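Local coordinates for protein NAD-dependent deacetylase 2 (Archaeoglobus fulgidus, PDB 1S7G) that uses NAD to remove acetyl groups from lysines of proteins such as the chromatin protein Alba, whose DNA binding it thereby strengthens to repress transcription, at residues V19-A24 and V190-V195; A96-N101 and L115-S120. All blocks are in the same frame, centred on the assembly; numbering follows the deposited sequence.

Interaction 1: residues V19-A24 and V190-V195. With NAD (nicotinamide-adenine-dinucleotide), chain L.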
ATOM      1  N   VAL A  19      -3.557   7.525   5.055  1.00 25.21           N
ATOM      2  CA  VAL A  19      -3.093   6.230   5.537  1.00 25.71           C
ATOM      3  C   VAL A  19      -3.098   6.229   7.071  1.00 23.87           C
ATOM      4  O   VAL A  19      -2.823   7.245   7.703  1.00 24.97           O
ATOM      5  CB  VAL A  19      -1.662   5.929   5.022  1.00 26.67           C
ATOM      6  CG1 VAL A  19      -1.197   4.583   5.523  1.00 28.01           C
ATOM      7  CG2 VAL A  19      -1.649   5.944   3.511  1.00 27.52           C
ATOM      8  N   VAL A  20      -3.420   5.090   7.668  1.00 23.29           N
ATOM      9  CA  VAL A  20      -3.456   4.979   9.122  1.00 23.01           C
ATOM     10  C   VAL A  20      -2.455   3.924   9.597  1.00 24.00           C
ATOM     11  O   VAL A  20      -2.489   2.780   9.142  1.00 23.87           O
ATOM     12  CB  VAL A  20      -4.864   4.569   9.605  1.00 22.94           C
ATOM     13  CG1 VAL A  20      -4.904   4.521  11.115  1.00 20.18           C
ATOM     14  CG2 VAL A  20      -5.903   5.539   9.073  1.00 22.99           C
ATOM     15  N   PHE A  21      -1.553   4.308  10.494  1.00 23.57           N
ATOM     16  CA  PHE A  21      -0.576   3.360  11.028  1.00 24.09           C
ATOM     17  C   PHE A  21      -1.012   3.056  12.446  1.00 22.22           C
ATOM     18  O   PHE A  21      -1.233   3.973  13.225  1.00 25.13           O
ATOM     19  CB  PHE A  21       0.831   3.964  11.063  1.00 23.78           C
ATOM     20  CG  PHE A  21       1.855   3.055  11.680  1.00 24.11           C
ATOM     21  CD1 PHE A  21       2.577   2.164  10.891  1.00 24.06           C
ATOM     22  CD2 PHE A  21       2.053   3.044  13.062  1.00 23.24           C
ATOM     23  CE1 PHE A  21       3.477   1.272  11.466  1.00 24.41           C
ATOM     24  CE2 PHE A  21       2.952   2.151  13.654  1.00 20.89           C
ATOM     25  CZ  PHE A  21       3.662   1.264  12.854  1.00 24.88           C
ATOM     26  N   THR A  22      -1.127   1.780  12.792  1.00 23.36           N
ATOM     27  CA  THR A  22      -1.573   1.414  14.131  1.00 21.20           C
ATOM     28  C   THR A  22      -0.639   0.466  14.866  1.00 21.47           C
ATOM     29  O   THR A  22       0.010  -0.379  14.261  1.00 21.04           O
ATOM     30  CB  THR A  22      -2.986   0.784  14.093  1.00 21.62           C
ATOM     31  OG1 THR A  22      -2.937  -0.490  13.436  1.00 21.46           O
ATOM     32  CG2 THR A  22      -3.939   1.684  13.337  1.00 18.11           C
ATOM     33  N   GLY A  23      -0.577   0.635  16.181  1.00 22.05           N
ATOM     34  CA  GLY A  23       0.254  -0.208  17.013  1.00 21.01           C
ATOM     35  C   GLY A  23      -0.620  -0.910  18.033  1.00 22.37           C
ATOM     36  O   GLY A  23      -1.843  -0.791  17.987  1.00 20.71           O
ATOM     37  N   ALA A  24       0.006  -1.621  18.962  1.00 23.60           N
ATOM     38  CA  ALA A  24      -0.708  -2.370  19.996  1.00 24.89           C
ATOM     39  C   ALA A  24      -1.719  -1.549  20.780  1.00 26.02           C
ATOM     40  O   ALA A  24      -2.696  -2.092  21.301  1.00 26.11           O
ATOM     41  CB  ALA A  24       0.288  -2.995  20.961  1.00 25.30           C
ATOM     42  N   VAL A 190      -2.046   5.762  15.254  1.00 24.69           N
ATOM     43  CA  VAL A 190      -2.977   5.470  16.338  1.00 23.96           C
ATOM     44  C   VAL A 190      -2.445   4.345  17.210  1.00 23.61           C
ATOM     45  O   VAL A 190      -2.264   3.231  16.742  1.00 24.51           O
ATOM     46  CB  VAL A 190      -4.373   5.048  15.797  1.00 25.25           C
ATOM     47  CG1 VAL A 190      -5.324   4.805  16.948  1.00 23.36           C
ATOM     48  CG2 VAL A 190      -4.934   6.125  14.869  1.00 25.07           C
ATOM     49  N   GLY A 191      -2.191   4.647  18.477  1.00 24.96           N
ATOM     50  CA  GLY A 191      -1.712   3.633  19.400  1.00 25.35           C
ATOM     51  C   GLY A 191      -0.365   2.970  19.147  1.00 26.43           C
ATOM     52  O   GLY A 191      -0.244   1.750  19.268  1.00 28.02           O
ATOM     53  N   SER A 192       0.646   3.753  18.791  1.00 25.25           N
ATOM     54  CA  SER A 192       1.988   3.211  18.581  1.00 26.01           C
ATOM     55  C   SER A 192       3.001   4.140  19.237  1.00 25.51           C
ATOM     56  O   SER A 192       2.880   5.360  19.127  1.00 24.11           O
ATOM     57  CB  SER A 192       2.318   3.098  17.094  1.00 26.14           C
ATOM     58  OG  SER A 192       3.683   2.759  16.919  1.00 25.10           O
ATOM     59  N   SER A 193       3.997   3.572  19.906  1.00 23.25           N
ATOM     60  CA  SER A 193       5.013   4.390  20.557  1.00 27.90           C
ATOM     61  C   SER A 193       6.068   4.882  19.555  1.00 28.77           C
ATOM     62  O   SER A 193       6.894   5.737  19.890  1.00 30.30           O
ATOM     63  CB  SER A 193       5.692   3.597  21.681  1.00 30.32           C
ATOM     64  OG  SER A 193       6.418   2.496  21.151  1.00 33.88           O
ATOM     65  N   LEU A 194       6.039   4.335  18.338  1.00 26.82           N
ATOM     66  CA  LEU A 194       6.972   4.724  17.281  1.00 26.84           C
ATOM     67  C   LEU A 194       8.424   4.631  17.739  1.00 29.20           C
ATOM     68  O   LEU A 194       9.233   5.513  17.434  1.00 29.17           O
ATOM     69  CB  LEU A 194       6.698   6.162  16.848  1.00 22.86           C
ATOM     70  CG  LEU A 194       5.249   6.532  16.546  1.00 23.93           C
ATOM     71  CD1 LEU A 194       5.185   8.018  16.200  1.00 19.50           C
ATOM     72  CD2 LEU A 194       4.715   5.672  15.401  1.00 16.23           C
ATOM     73  N   VAL A 195       8.766   3.568  18.454  1.00 30.15           N
ATOM     74  CA  VAL A 195      10.120   3.440  18.960  1.00 30.99           C
ATOM     75  C   VAL A 195      11.085   2.665  18.073  1.00 31.50           C
ATOM     76  O   VAL A 195      12.253   3.033  17.968  1.00 31.50           O
ATOM     77  CB  VAL A 195      10.109   2.821  20.374  1.00 33.67           C
ATOM     78  CG1 VAL A 195      11.533   2.651  20.892  1.00 34.69           C
ATOM     79  CG2 VAL A 195       9.317   3.725  21.317  1.00 33.33           C
TER
HETATM   80  PA  NAD L 703       3.959  -0.169  21.938  1.00 49.27           P
HETATM   81  O1A NAD L 703       5.298   0.273  21.864  1.00 50.76           O
HETATM   82  O2A NAD L 703       3.699  -1.076  23.032  1.00 51.19           O
HETATM   83  O5B NAD L 703       3.109   1.134  21.921  1.00 49.11           O
HETATM   84  C5B NAD L 703       1.630   1.243  22.064  1.00 45.53           C
HETATM   85  C4B NAD L 703       1.334   2.727  22.331  1.00 44.89           C
HETATM   86  O4B NAD L 703      -0.109   2.849  22.448  1.00 42.93           O
HETATM   87  C3B NAD L 703       1.938   3.334  23.681  1.00 43.73           C
HETATM   88  O3B NAD L 703       2.770   4.446  23.246  1.00 45.05           O
HETATM   89  C2B NAD L 703       0.769   3.765  24.562  1.00 42.88           C
HETATM   90  O2B NAD L 703       0.843   4.955  25.289  1.00 42.11           O
HETATM   91  C1B NAD L 703      -0.420   3.721  23.539  1.00 42.28           C
HETATM   92  N9A NAD L 703      -1.716   3.227  24.086  1.00 39.50           N
HETATM   93  C8A NAD L 703      -2.098   2.341  25.090  1.00 37.89           C
HETATM   94  N7A NAD L 703      -3.413   2.218  25.198  1.00 40.88           N
HETATM   95  C5A NAD L 703      -4.002   3.004  24.275  1.00 38.80           C
HETATM   96  C6A NAD L 703      -5.452   3.355  23.811  1.00 37.67           C
HETATM   97  N6A NAD L 703      -6.502   2.879  24.323  1.00 40.05           N
HETATM   98  N1A NAD L 703      -5.603   4.275  22.726  1.00 38.01           N
HETATM   99  C2A NAD L 703      -4.546   4.928  22.038  1.00 37.27           C
HETATM  100  N3A NAD L 703      -3.168   4.627  22.447  1.00 37.38           N
HETATM  101  C4A NAD L 703      -2.937   3.667  23.550  1.00 38.87           C
HETATM  102  O3  NAD L 703       3.483  -0.841  20.636  1.00 49.38           O
HETATM  103  PN  NAD L 703       3.832  -0.634  19.152  1.00 47.52           P
HETATM  104  O1N NAD L 703       3.986   0.760  18.947  1.00 50.71           O
HETATM  105  O2N NAD L 703       2.767  -1.370  18.428  1.00 48.25           O
HETATM  106  O5D NAD L 703       5.357  -1.329  19.045  1.00 51.65           O
HETATM  107  C5D NAD L 703       5.451  -2.769  19.219  1.00 57.29           C
HETATM  108  C4D NAD L 703       6.734  -3.430  18.789  1.00 62.05           C
HETATM  109  O4D NAD L 703       7.984  -2.637  19.077  1.00 63.36           O
HETATM  110  C3D NAD L 703       6.935  -4.817  19.504  1.00 64.30           C
HETATM  111  O3D NAD L 703       7.385  -5.846  18.544  1.00 66.65           O
HETATM  112  C2D NAD L 703       7.970  -4.518  20.709  1.00 65.32           C
HETATM  113  O2D NAD L 703       8.773  -5.645  21.142  1.00 65.72           O
HETATM  114  C1D NAD L 703       8.809  -3.251  20.172  1.00 65.05           C
HETATM  115  N1N NAD L 703       9.107  -2.194  21.239  1.00 66.63           N
HETATM  116  C2N NAD L 703      10.516  -2.211  21.802  1.00 67.18           C
HETATM  117  C3N NAD L 703      10.933  -1.234  22.772  1.00 68.22           C
HETATM  118  C7N NAD L 703      12.333  -1.238  23.399  1.00 69.02           C
HETATM  119  O7N NAD L 703      12.708  -0.228  24.139  1.00 69.66           O
HETATM  120  N7N NAD L 703      13.120  -2.344  23.208  1.00 69.61           N
HETATM  121  C4N NAD L 703       9.884  -0.126  23.250  1.00 67.86           C
HETATM  122  C5N NAD L 703       8.440  -0.107  22.695  1.00 68.23           C
HETATM  123  C6N NAD L 703       8.080  -1.152  21.690  1.00 67.04           C

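Interaction 2: residues A96-N101 and L115-S120. With NAD (nicotinamide-adenine-dinucleotide), chain L.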
ATOM      1  N   ALA A  96      -5.470   3.046   3.025  1.00 26.87           N
ATOM      2  CA  ALA A  96      -4.661   1.941   3.496  1.00 25.75           C
ATOM      3  C   ALA A  96      -4.439   1.980   4.991  1.00 24.95           C
ATOM      4  O   ALA A  96      -4.391   3.044   5.601  1.00 24.41           O
ATOM      5  CB  ALA A  96      -3.322   1.942   2.787  1.00 25.96           C
ATOM      6  N   VAL A  97      -4.320   0.800   5.578  1.00 24.68           N
ATOM      7  CA  VAL A  97      -4.041   0.687   6.997  1.00 23.78           C
ATOM      8  C   VAL A  97      -2.744  -0.098   7.103  1.00 22.49           C
ATOM      9  O   VAL A  97      -2.630  -1.186   6.553  1.00 23.10           O
ATOM     10  CB  VAL A  97      -5.150  -0.070   7.747  1.00 23.12           C
ATOM     11  CG1 VAL A  97      -4.681  -0.435   9.132  1.00 23.74           C
ATOM     12  CG2 VAL A  97      -6.395   0.797   7.844  1.00 26.19           C
ATOM     13  N   ILE A  98      -1.755   0.478   7.770  1.00 21.65           N
ATOM     14  CA  ILE A  98      -0.478  -0.192   7.970  1.00 22.53           C
ATOM     15  C   ILE A  98      -0.467  -0.534   9.451  1.00 23.97           C
ATOM     16  O   ILE A  98      -0.671   0.340  10.296  1.00 26.04           O
ATOM     17  CB  ILE A  98       0.710   0.736   7.673  1.00 20.31           C
ATOM     18  CG1 ILE A  98       0.663   1.195   6.219  1.00 20.02           C
ATOM     19  CG2 ILE A  98       2.006   0.012   7.966  1.00 16.66           C
ATOM     20  CD1 ILE A  98       1.666   2.284   5.897  1.00 22.70           C
ATOM     21  N   THR A  99      -0.234  -1.792   9.783  1.00 24.03           N
ATOM     22  CA  THR A  99      -0.254  -2.150  11.187  1.00 24.41           C
ATOM     23  C   THR A  99       0.855  -3.078  11.604  1.00 24.49           C
ATOM     24  O   THR A  99       1.414  -3.820  10.789  1.00 22.38           O
ATOM     25  CB  THR A  99      -1.615  -2.791  11.590  1.00 24.70           C
ATOM     26  OG1 THR A  99      -1.670  -2.943  13.013  1.00 25.89           O
ATOM     27  CG2 THR A  99      -1.788  -4.158  10.949  1.00 24.43           C
ATOM     28  N   GLN A 100       1.171  -3.005  12.891  1.00 25.77           N
ATOM     29  CA  GLN A 100       2.179  -3.848  13.498  1.00 27.61           C
ATOM     30  C   GLN A 100       1.483  -4.945  14.283  1.00 25.61           C
ATOM     31  O   GLN A 100       2.128  -5.866  14.766  1.00 28.16           O
ATOM     32  CB  GLN A 100       3.077  -3.031  14.428  1.00 30.37           C
ATOM     33  CG  GLN A 100       4.239  -2.407  13.686  1.00 37.51           C
ATOM     34  CD  GLN A 100       5.220  -1.689  14.587  1.00 39.38           C
ATOM     35  OE1 GLN A 100       6.292  -1.283  14.137  1.00 44.30           O
ATOM     36  NE2 GLN A 100       4.864  -1.520  15.857  1.00 38.23           N
ATOM     37  N   ASN A 101       0.166  -4.850  14.413  1.00 24.23           N
ATOM     38  CA  ASN A 101      -0.575  -5.869  15.155  1.00 26.50           C
ATOM     39  C   ASN A 101      -0.777  -7.137  14.331  1.00 25.41           C
ATOM     40  O   ASN A 101      -0.830  -7.092  13.103  1.00 25.19           O
ATOM     41  CB  ASN A 101      -1.932  -5.322  15.603  1.00 26.42           C
ATOM     42  CG  ASN A 101      -1.796  -4.057  16.416  1.00 28.16           C
ATOM     43  OD1 ASN A 101      -0.826  -3.894  17.151  1.00 29.10           O
ATOM     44  ND2 ASN A 101      -2.769  -3.158  16.298  1.00 25.53           N
ATOM     45  N   LEU A 115      -1.799  -3.657   5.565  1.00 21.56           N
ATOM     46  CA  LEU A 115      -0.438  -4.123   5.348  1.00 24.29           C
ATOM     47  C   LEU A 115       0.089  -4.535   6.722  1.00 25.03           C
ATOM     48  O   LEU A 115       0.333  -3.695   7.584  1.00 26.40           O
ATOM     49  CB  LEU A 115       0.410  -3.002   4.731  1.00 24.60           C
ATOM     50  CG  LEU A 115      -0.135  -2.458   3.397  1.00 26.48           C
ATOM     51  CD1 LEU A 115       0.724  -1.308   2.897  1.00 25.40           C
ATOM     52  CD2 LEU A 115      -0.162  -3.580   2.359  1.00 27.32           C
ATOM     53  N   GLU A 116       0.234  -5.840   6.925  1.00 24.53           N
ATOM     54  CA  GLU A 116       0.685  -6.377   8.201  1.00 25.81           C
ATOM     55  C   GLU A 116       2.201  -6.542   8.264  1.00 26.01           C
ATOM     56  O   GLU A 116       2.755  -7.525   7.775  1.00 27.74           O
ATOM     57  CB  GLU A 116      -0.036  -7.704   8.455  1.00 27.85           C
ATOM     58  CG  GLU A 116      -1.562  -7.536   8.516  1.00 32.49           C
ATOM     59  CD  GLU A 116      -2.314  -8.850   8.672  1.00 37.67           C
ATOM     60  OE1 GLU A 116      -3.143  -8.964   9.608  1.00 38.03           O
ATOM     61  OE2 GLU A 116      -2.078  -9.767   7.859  1.00 38.57           O
ATOM     62  N   LEU A 117       2.864  -5.576   8.890  1.00 25.55           N
ATOM     63  CA  LEU A 117       4.320  -5.578   8.994  1.00 24.84           C
ATOM     64  C   LEU A 117       4.937  -6.693   9.841  1.00 24.75           C
ATOM     65  O   LEU A 117       6.099  -7.044   9.655  1.00 22.75           O
ATOM     66  CB  LEU A 117       4.800  -4.219   9.506  1.00 25.63           C
ATOM     67  CG  LEU A 117       4.383  -3.042   8.629  1.00 27.80           C
ATOM     68  CD1 LEU A 117       4.914  -1.752   9.221  1.00 30.36           C
ATOM     69  CD2 LEU A 117       4.909  -3.244   7.221  1.00 29.58           C
ATOM     70  N   HIS A 118       4.177  -7.241  10.780  1.00 24.55           N
ATOM     71  CA  HIS A 118       4.704  -8.313  11.611  1.00 26.28           C
ATOM     72  C   HIS A 118       3.993  -9.633  11.336  1.00 26.50           C
ATOM     73  O   HIS A 118       4.098 -10.565  12.121  1.00 26.76           O
ATOM     74  CB  HIS A 118       4.572  -7.957  13.097  1.00 27.58           C
ATOM     75  CG  HIS A 118       5.516  -6.886  13.551  1.00 28.57           C
ATOM     76  ND1 HIS A 118       6.436  -6.296  12.712  1.00 32.59           N
ATOM     77  CD2 HIS A 118       5.679  -6.297  14.759  1.00 31.57           C
ATOM     78  CE1 HIS A 118       7.124  -5.388  13.382  1.00 30.54           C
ATOM     79  NE2 HIS A 118       6.684  -5.369  14.627  1.00 31.66           N
ATOM     80  N   GLY A 119       3.290  -9.712  10.211  1.00 27.62           N
ATOM     81  CA  GLY A 119       2.559 -10.924   9.879  1.00 26.79           C
ATOM     82  C   GLY A 119       1.250 -10.955  10.652  1.00 29.15           C
ATOM     83  O   GLY A 119       0.766  -9.919  11.105  1.00 27.47           O
ATOM     84  N   SER A 120       0.668 -12.138  10.814  1.00 30.67           N
ATOM     85  CA  SER A 120      -0.581 -12.250  11.551  1.00 33.53           C
ATOM     86  C   SER A 120      -0.913 -13.701  11.898  1.00 33.76           C
ATOM     87  O   SER A 120      -0.361 -14.632  11.316  1.00 31.60           O
ATOM     88  CB  SER A 120      -1.729 -11.639  10.744  1.00 35.12           C
ATOM     89  OG  SER A 120      -2.066 -12.462   9.642  1.00 41.12           O
TER
HETATM   90  PA  NAD L 703       3.959  -0.169  21.938  1.00 49.27           P
HETATM   91  O1A NAD L 703       5.298   0.273  21.864  1.00 50.76           O
HETATM   92  O2A NAD L 703       3.699  -1.076  23.032  1.00 51.19           O
HETATM   93  O5B NAD L 703       3.109   1.134  21.921  1.00 49.11           O
HETATM   94  C5B NAD L 703       1.630   1.243  22.064  1.00 45.53           C
HETATM   95  C4B NAD L 703       1.334   2.727  22.331  1.00 44.89           C
HETATM   96  O4B NAD L 703      -0.109   2.849  22.448  1.00 42.93           O
HETATM   97  C3B NAD L 703       1.938   3.334  23.681  1.00 43.73           C
HETATM   98  O3B NAD L 703       2.770   4.446  23.246  1.00 45.05           O
HETATM   99  C2B NAD L 703       0.769   3.765  24.562  1.00 42.88           C
HETATM  100  O2B NAD L 703       0.843   4.955  25.289  1.00 42.11           O
HETATM  101  C1B NAD L 703      -0.420   3.721  23.539  1.00 42.28           C
HETATM  102  N9A NAD L 703      -1.716   3.227  24.086  1.00 39.50           N
HETATM  103  C8A NAD L 703      -2.098   2.341  25.090  1.00 37.89           C
HETATM  104  N7A NAD L 703      -3.413   2.218  25.198  1.00 40.88           N
HETATM  105  C5A NAD L 703      -4.002   3.004  24.275  1.00 38.80           C
HETATM  106  C6A NAD L 703      -5.452   3.355  23.811  1.00 37.67           C
HETATM  107  N6A NAD L 703      -6.502   2.879  24.323  1.00 40.05           N
HETATM  108  N1A NAD L 703      -5.603   4.275  22.726  1.00 38.01           N
HETATM  109  C2A NAD L 703      -4.546   4.928  22.038  1.00 37.27           C
HETATM  110  N3A NAD L 703      -3.168   4.627  22.447  1.00 37.38           N
HETATM  111  C4A NAD L 703      -2.937   3.667  23.550  1.00 38.87           C
HETATM  112  O3  NAD L 703       3.483  -0.841  20.636  1.00 49.38           O
HETATM  113  PN  NAD L 703       3.832  -0.634  19.152  1.00 47.52           P
HETATM  114  O1N NAD L 703       3.986   0.760  18.947  1.00 50.71           O
HETATM  115  O2N NAD L 703       2.767  -1.370  18.428  1.00 48.25           O
HETATM  116  O5D NAD L 703       5.357  -1.329  19.045  1.00 51.65           O
HETATM  117  C5D NAD L 703       5.451  -2.769  19.219  1.00 57.29           C
HETATM  118  C4D NAD L 703       6.734  -3.430  18.789  1.00 62.05           C
HETATM  119  O4D NAD L 703       7.984  -2.637  19.077  1.00 63.36           O
HETATM  120  C3D NAD L 703       6.935  -4.817  19.504  1.00 64.30           C
HETATM  121  O3D NAD L 703       7.385  -5.846  18.544  1.00 66.65           O
HETATM  122  C2D NAD L 703       7.970  -4.518  20.709  1.00 65.32           C
HETATM  123  O2D NAD L 703       8.773  -5.645  21.142  1.00 65.72           O
HETATM  124  C1D NAD L 703       8.809  -3.251  20.172  1.00 65.05           C
HETATM  125  N1N NAD L 703       9.107  -2.194  21.239  1.00 66.63           N
HETATM  126  C2N NAD L 703      10.516  -2.211  21.802  1.00 67.18           C
HETATM  127  C3N NAD L 703      10.933  -1.234  22.772  1.00 68.22           C
HETATM  128  C7N NAD L 703      12.333  -1.238  23.399  1.00 69.02           C
HETATM  129  O7N NAD L 703      12.708  -0.228  24.139  1.00 69.66           O
HETATM  130  N7N NAD L 703      13.120  -2.344  23.208  1.00 69.61           N
HETATM  131  C4N NAD L 703       9.884  -0.126  23.250  1.00 67.86           C
HETATM  132  C5N NAD L 703       8.440  -0.107  22.695  1.00 68.23           C
HETATM  133  C6N NAD L 703       8.080  -1.152  21.690  1.00 67.04           C
HETATM  134  O   HOH W   1       1.442  -7.200  11.484  1.00 12.25           O
HETATM  135  O   HOH W   2      -3.256  -7.815  12.023  1.00 22.14           O

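Interaction 1: residues V19-A24 and V190-V195
Phe21 and Gly23 join Val190 through two backbone hydrogen bonds of a parallel sheet. Val190 N gives its proton to Phe21 O at 2.8 Å, and Val190 O takes one from Gly23 N at 3.1 Å, so Val190 grips the strand on both sides of Thr22. The same carbonyl receives a CA-H...O contact from Thr22.

Apolar packing follows the strand faces. Val20 CG1 meets Val190 CG2 at 4.1 Å, and Thr22 lies beside Val190, both pointing the same way. CG of Phe21 is anti to the backbone N (chi1 177°), which brings the CE2 edge to Ser192; the serine CB sits in the ring plane and its OG is 3.4 Å from CE2. Past the strand end the chains are pressed together: Gly23 CA lies 3.9 Å from Ser192 CB, and Gly23 C 3.0 Å from Gly191 O.

A second set of polar contacts holds NAD. Ala24 N donates to O2N at 2.8 Å, while Ser192 OG and Ser193 N both bind O1N of the same phosphate. Ser193 OG reaches O1A of the other phosphate at 2.6 Å. Ser192 OG also accepts from Leu194 N, an ST turn that ties the serine to its own loop. Two loops leaving the C-terminal ends of adjacent parallel strands thus cradle the pyrophosphate, the dinucleotide site of a Rossmann-like sirtuin domain.

Interaction 2: residues A96-N101 and L115-S120
Gln100 lies flat against the imidazole of His118, the predicted proton acceptor. Gln100 CG stands over one face of the ring, 4.2 Å from the centroid, a CH-pi contact displaced toward the rim, and the amide runs alongside with its plane only 18° from that of the ring. The glutamine chain is extended beyond CG (chi2 -175°), which leads Gln100 NE2 away from the ring to a weak hydrogen bond with NAD O5D. The ring is also held by the preceding residue: His118 ND1 donates to Leu117 O at 3.2 Å, from well above the carbonyl plane though within the plane of the imidazole.

Behind this pair the strands are joined by regular parallel bonding. Leu115 N binds Val97 O, Thr99 N binds Leu115 O, and Leu117 N continues the pattern to Thr99 O at 3.0 Å. Ile98 CG2 packs on Leu117 CD1 at 3.6 Å, while its CG1 faces Leu115 CD1. Thr99 and Glu116 run side by side on the other face.

Two waters bridge the ends of the segments. One molecule accepts from His118 N at 2.8 Å and lies close to Asn101 O and Gly119 O; another links Asn101 O to Glu116 OE1, which is held as well by Gln107.

The two strands belong to a beta-alpha-beta unit whose short helix 105-108 touches Val97 and Thr99 through His106. Helix 171-183 packs on the face that carries Ile98 and Leu115, and strand 18-22 borders strand 94-99 on the side away from strand 114-116.

Strands 18-22 and 94-99 are neighbours in one parallel sheet, so interactions 1 and 2 share its buried core, and Val20 O probably bonds to Ile98 N between them. The hydroxyls of Thr22 and Thr99, 2.8 Å apart from OG1 to OG1, make a second probable bridge near the strand ends. Interaction 1 lies at the middle of the sheet and grips the pyrophosphate with backbone amides and serine hydroxyls. Interaction 2 reaches the edge strand within the chain, buries more surface, includes ordered waters and reaches NAD through one weak hydrogen bond, but carries the predicted catalytic histidine. Asn101 ND2 also binds Gly23 O, joining the loops that follow strands 18-22 and 94-99.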